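Local coordinates for protein adenosyl-chloride synthase (Thermotoga maritima, PDB 2ZBV) that binds adenosine and, as a member of the SAM hydrolase and SAM-dependent halogenase family, probably cleaves S-adenosyl-L-methionine with a small nucleophile, at residues V183-P188 with G236-A241. Numbering follows the deposited sequence.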
loop_
_atom_site.group_PDB
_atom_site.type_symbol
_atom_site.label_atom_id
_atom_site.label_comp_id
_atom_site.label_asym_id
_atom_site.label_seq_id
_atom_site.Cartn_x
_atom_site.Cartn_y
_atom_site.Cartn_z
ATOM N N VAL A 183 1.219 12.928 17.236
ATOM C CA VAL A 183 0.997 12.075 18.397
ATOM C C VAL A 183 -0.449 12.142 18.890
ATOM O O VAL A 183 -0.826 13.079 19.585
ATOM C CB VAL A 183 1.952 12.495 19.546
ATOM C CG1 VAL A 183 1.670 11.690 20.808
ATOM C CG2 VAL A 183 3.398 12.298 19.106
ATOM N N SER A 184 -1.259 11.155 18.525
ATOM C CA SER A 184 -2.648 11.148 18.969
ATOM C C SER A 184 -2.808 10.329 20.248
ATOM O O SER A 184 -2.340 9.194 20.332
ATOM C CB SER A 184 -3.566 10.586 17.894
ATOM O OG SER A 184 -4.908 10.642 18.345
ATOM N N THR A 185 -3.477 10.916 21.237
ATOM C CA THR A 185 -3.687 10.253 22.519
ATOM C C THR A 185 -5.047 9.568 22.553
ATOM O O THR A 185 -5.783 9.578 21.566
ATOM C CB THR A 185 -3.636 11.261 23.691
ATOM O OG1 THR A 185 -4.798 12.096 23.651
ATOM C CG2 THR A 185 -2.399 12.140 23.587
ATOM N N ASN A 186 -5.370 8.975 23.697
ATOM C CA ASN A 186 -6.646 8.300 23.880
ATOM C C ASN A 186 -7.546 9.226 24.689
ATOM O O ASN A 186 -8.576 8.812 25.211
ATOM C CB ASN A 186 -6.440 6.975 24.618
ATOM C CG ASN A 186 -5.949 7.166 26.038
ATOM O OD1 ASN A 186 -5.267 8.145 26.349
ATOM N ND2 ASN A 186 -6.284 6.216 26.911
ATOM N N ILE A 187 -7.143 10.489 24.777
ATOM C CA ILE A 187 -7.891 11.504 25.512
ATOM C C ILE A 187 -8.878 12.208 24.585
ATOM O O ILE A 187 -8.480 12.855 23.618
ATOM C CB ILE A 187 -6.939 12.573 26.098
ATOM C CG1 ILE A 187 -5.937 11.917 27.048
ATOM C CG2 ILE A 187 -7.741 13.651 26.820
ATOM C CD1 ILE A 187 -4.755 12.804 27.389
ATOM N N PRO A 188 -10.186 12.096 24.864
ATOM C CA PRO A 188 -11.134 12.772 23.978
ATOM C C PRO A 188 -10.914 14.275 24.094
ATOM O O PRO A 188 -10.707 14.787 25.198
ATOM C CB PRO A 188 -12.497 12.349 24.531
ATOM C CG PRO A 188 -12.202 11.044 25.244
ATOM C CD PRO A 188 -10.889 11.335 25.910
ATOM N N GLY A 236 -11.731 13.156 16.826
ATOM C CA GLY A 236 -12.171 13.766 18.070
ATOM C C GLY A 236 -11.250 13.586 19.265
ATOM O O GLY A 236 -11.639 13.890 20.394
ATOM N N PHE A 237 -10.034 13.101 19.031
ATOM C CA PHE A 237 -9.078 12.894 20.115
ATOM C C PHE A 237 -8.014 13.986 20.195
ATOM O O PHE A 237 -7.659 14.609 19.190
ATOM C CB PHE A 237 -8.395 11.536 19.958
ATOM C CG PHE A 237 -9.275 10.375 20.328
ATOM C CD1 PHE A 237 -9.465 10.030 21.664
ATOM C CD2 PHE A 237 -9.939 9.647 19.345
ATOM C CE1 PHE A 237 -10.309 8.972 22.017
ATOM C CE2 PHE A 237 -10.786 8.589 19.683
ATOM C CZ PHE A 237 -10.972 8.249 21.023
ATOM N N LEU A 238 -7.508 14.212 21.401
ATOM C CA LEU A 238 -6.482 15.218 21.603
ATOM C C LEU A 238 -5.194 14.704 20.979
ATOM O O LEU A 238 -4.726 13.606 21.301
ATOM C CB LEU A 238 -6.276 15.489 23.097
ATOM C CG LEU A 238 -5.273 16.610 23.408
ATOM C CD1 LEU A 238 -5.613 17.247 24.749
ATOM C CD2 LEU A 238 -3.855 16.057 23.402
ATOM N N GLU A 239 -4.635 15.502 20.080
ATOM C CA GLU A 239 -3.404 15.148 19.389
ATOM C C GLU A 239 -2.359 16.249 19.551
ATOM O O GLU A 239 -2.693 17.436 19.642
ATOM C CB GLU A 239 -3.701 14.929 17.899
ATOM C CG GLU A 239 -2.489 14.606 17.025
ATOM C CD GLU A 239 -2.888 14.312 15.581
ATOM O OE1 GLU A 239 -3.194 15.262 14.830
ATOM O OE2 GLU A 239 -2.911 13.124 15.203
ATOM N N ILE A 240 -1.092 15.849 19.615
ATOM C CA ILE A 240 -0.005 16.811 19.726
ATOM C C ILE A 240 0.742 16.749 18.404
ATOM O O ILE A 240 1.123 15.671 17.950
ATOM C CB ILE A 240 0.979 16.472 20.875
ATOM C CG1 ILE A 240 0.263 16.536 22.223
ATOM C CG2 ILE A 240 2.145 17.461 20.880
ATOM C CD1 ILE A 240 -0.223 15.195 22.708
ATOM N N ALA A 241 0.938 17.906 17.781
ATOM C CA ALA A 241 1.644 17.960 16.507
ATOM C C ALA A 241 2.664 19.086 16.485
ATOM O O ALA A 241 2.627 19.986 17.321
ATOM C CB ALA A 241 0.649 18.158 15.370
#
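Thr185 meets Leu238 through both its backbone and its side chain. Leu238 O takes two bonds, from Thr185 N at 3.0 Å and from Thr185 OG1 at 2.8 Å. The backbone donor arrives nearly head-on to the carbonyl, while the hydroxyl comes from a tilt. From Thr185 CB the side chain forks. CB itself rests 3.5 Å from Leu238 O. OG1 sits between the backbone N and the carbonyl carbon (chi1 70°), which brings it to Leu238 O and lets it accept a hydrogen bond from Ile187 N. CG2 lies 3.6 Å from Leu238 O and reaches Ile240 CD1 at 3.9 Å, and the two side chains cross at about a right angle. With an alanine here, Leu238 O would probably keep only its backbone donor from this residue, and the turn at Ile187 would lose its side-chain acceptor.

The two strands are antiparallel. Val183 and Ile240 form a hydrogen-bonded pair, and Ser184 and Glu239 the next, non-hydrogen-bonded one. The register then slips by two residues before Pro188 pairs with Phe237: a beta bulge, with the Thr185 ST turn in its longer arm. Within it Leu238 N donates to Ile187 O at 2.8 Å, almost straight (175°). The pair belongs to the sheet of the C-terminal domain.

The Phe237 ring turns an edge to Ile187 O and Asn186 O; CE1 is 3.6 Å from Asn186 O. Arg52 makes a cation-pi contact with this ring and bonds to Thr185 O. Ser184 OG binds Asp233. Glu239 CG passes 3.4 Å from Val183 O, and the extended Glu239 side chain approaches Asn182 and Phe220, two residues that bind adenosine.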